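Side-chain contact in protein Amuc_1100 (Akkermansia muciniphila, PDB 6KNY), which is of unknown function, an uncharacterised membrane-anchored protein of a gut bacterium, here without its transmembrane region: residues V114-A117 with S118-F122. Sequence-based numbering, arbitrary orientation.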
ATOM      1  N   VAL A 114     -16.007   6.790  12.324  1.00 37.79           N
ATOM      2  CA  VAL A 114     -15.180   6.938  13.512  1.00 38.94           C
ATOM      3  C   VAL A 114     -14.602   5.589  13.926  1.00 34.15           C
ATOM      4  O   VAL A 114     -13.467   5.501  14.411  1.00 33.92           O
ATOM      5  CB  VAL A 114     -16.024   7.586  14.626  1.00 41.47           C
ATOM      6  CG1 VAL A 114     -15.533   7.185  15.948  1.00 48.07           C
ATOM      7  CG2 VAL A 114     -16.008   9.084  14.487  1.00 43.03           C
ATOM      8  N   GLN A 115     -15.367   4.518  13.726  1.00 33.54           N
ATOM      9  CA  GLN A 115     -14.883   3.195  14.115  1.00 39.38           C
ATOM     10  C   GLN A 115     -13.765   2.689  13.202  1.00 35.26           C
ATOM     11  O   GLN A 115     -12.927   1.893  13.641  1.00 37.24           O
ATOM     12  CB  GLN A 115     -16.050   2.204  14.119  1.00 40.14           C
ATOM     13  CG  GLN A 115     -17.206   2.603  15.025  1.00 48.96           C
ATOM     14  CD  GLN A 115     -18.188   3.582  14.370  1.00 55.72           C
ATOM     15  OE1 GLN A 115     -17.814   4.394  13.518  1.00 54.36           O
ATOM     16  NE2 GLN A 115     -19.450   3.518  14.788  1.00 60.80           N
ATOM     17  N   ALA A 116     -13.681   3.178  11.964  1.00 33.67           N
ATOM     18  CA  ALA A 116     -12.740   2.630  10.993  1.00 33.88           C
ATOM     19  C   ALA A 116     -11.435   3.411  10.880  1.00 34.93           C
ATOM     20  O   ALA A 116     -10.466   2.872  10.328  1.00 27.38           O
ATOM     21  CB  ALA A 116     -13.401   2.566   9.604  1.00 31.70           C
ATOM     22  N   ALA A 117     -11.386   4.651  11.401  1.00 32.00           N
ATOM     23  CA  ALA A 117     -10.302   5.575  11.060  1.00 30.16           C
ATOM     24  C   ALA A 117      -8.931   5.014  11.407  1.00 30.37           C
ATOM     25  O   ALA A 117      -7.954   5.241  10.680  1.00 33.27           O
ATOM     26  CB  ALA A 117     -10.503   6.911  11.771  1.00 32.37           C
ATOM     27  N   SER A 118      -8.829   4.312  12.529  1.00 28.21           N
ATOM     28  CA  SER A 118      -7.527   3.862  13.019  1.00 26.42           C
ATOM     29  C   SER A 118      -6.998   2.688  12.190  1.00 25.60           C
ATOM     30  O   SER A 118      -5.800   2.622  11.874  1.00 26.58           O
ATOM     31  CB  SER A 118      -7.659   3.483  14.492  1.00 27.30           C
ATOM     32  OG  SER A 118      -6.502   2.829  14.965  1.00 29.71           O
ATOM     33  N   THR A 119      -7.877   1.750  11.845  1.00 24.06           N
ATOM     34  CA  THR A 119      -7.509   0.662  10.940  1.00 25.59           C
ATOM     35  C   THR A 119      -7.089   1.201   9.570  1.00 26.04           C
ATOM     36  O   THR A 119      -6.045   0.811   9.023  1.00 25.82           O
ATOM     37  CB  THR A 119      -8.688  -0.309  10.846  1.00 25.52           C
ATOM     38  OG1 THR A 119      -9.004  -0.769  12.177  1.00 25.93           O
ATOM     39  CG2 THR A 119      -8.376  -1.505   9.943  1.00 26.51           C
ATOM     40  N   LEU A 120      -7.860   2.148   9.026  1.00 24.95           N
ATOM     41  CA  LEU A 120      -7.495   2.782   7.759  1.00 26.30           C
ATOM     42  C   LEU A 120      -6.156   3.515   7.827  1.00 27.42           C
ATOM     43  O   LEU A 120      -5.441   3.601   6.812  1.00 26.24           O
ATOM     44  CB  LEU A 120      -8.586   3.757   7.337  1.00 29.03           C
ATOM     45  CG  LEU A 120      -9.913   3.087   6.986  1.00 32.28           C
ATOM     46  CD1 LEU A 120     -11.006   4.126   6.787  1.00 33.38           C
ATOM     47  CD2 LEU A 120      -9.750   2.233   5.732  1.00 31.28           C
ATOM     48  N   GLY A 121      -5.816   4.096   8.985  1.00 27.14           N
ATOM     49  CA  GLY A 121      -4.548   4.811   9.084  1.00 24.16           C
ATOM     50  C   GLY A 121      -3.357   3.879   9.010  1.00 23.18           C
ATOM     51  O   GLY A 121      -2.328   4.216   8.432  1.00 26.27           O
ATOM     52  N   PHE A 122      -3.484   2.689   9.600  1.00 23.50           N
ATOM     53  CA  PHE A 122      -2.462   1.666   9.423  1.00 23.40           C
ATOM     54  C   PHE A 122      -2.332   1.306   7.949  1.00 23.05           C
ATOM     55  O   PHE A 122      -1.230   1.282   7.403  1.00 25.38           O
ATOM     56  CB  PHE A 122      -2.807   0.415  10.237  1.00 22.89           C
ATOM     57  CG  PHE A 122      -2.017  -0.802   9.832  1.00 22.02           C
ATOM     58  CD1 PHE A 122      -0.716  -0.985  10.293  1.00 22.47           C
ATOM     59  CD2 PHE A 122      -2.551  -1.743   8.962  1.00 22.85           C
ATOM     60  CE1 PHE A 122       0.026  -2.098   9.902  1.00 22.19           C
ATOM     61  CE2 PHE A 122      -1.817  -2.854   8.581  1.00 21.31           C
ATOM     62  CZ  PHE A 122      -0.540  -3.035   9.049  1.00 21.45           C
TER
HETATM   63  O   HOH W   1     -10.979   4.488  14.895  1.00 32.10           O
HETATM   64  O   HOH W   2     -10.429   1.295  13.455  1.00 28.89           O
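The peptide carbonyl of Ala-116 is the flat group on which Leu-120 settles, one helical turn further on. The CG and CD1 branch of the leucine lies over one face of this carbonyl, with CG 3.4 Å from Ala-116 O. On the opposite side of the carbonyl plane Thr-119 CB stands 3.7 Å from Ala-116 O. The leucine backbone N-H comes at the oxygen end nearly head-on, with Leu-120 N to Ala-116 O 3.0 Å and an N-H...O angle of 175°. With CG anti to its own carbonyl carbon (chi1 -66°), the branch is carried back toward the start of the helix, and Leu-120 CD1 reaches the methyl CB of Ala-116 at 4.0 Å. Alanine suits this buried place because a lone methyl meets the leucine branch without pushing it off the carbonyl. The leucine continues onto Phe-73 of helix 70-91 and Pro-112.

The next carbonyl, of Ala-117, takes its bond less squarely: Gly-121 N lies 3.0 Å from Ala-117 O but tilted out of the carbonyl plane, and the N-H...O angle falls to 137°.

Before these direct bonds begin, two waters stand in for direct i to i+4 bonds. Water 1 donates to Val-114 O at 2.7 Å and accepts from Ser-118 N; water 2 donates to Gln-115 O at 2.6 Å and accepts from Thr-119 N. The helical path of 114-116 thus runs into helix 117-134 although the carbonyls of Val-114 and Gln-115 reach their partners through water. Ser-118 OG hydrogen-bonds Val-66 O, a backbone acceptor, its short polar side chain well placed to tie the helix start to that loop.

Chemically, the helix start is water-bridged: water satisfies the first two carbonyls and the N-H groups of Ser-118 and Thr-119, whereas at Ala-116 and Ala-117 direct backbone hydrogen bonds take over and the Ala-116 methyl packs against Leu-120.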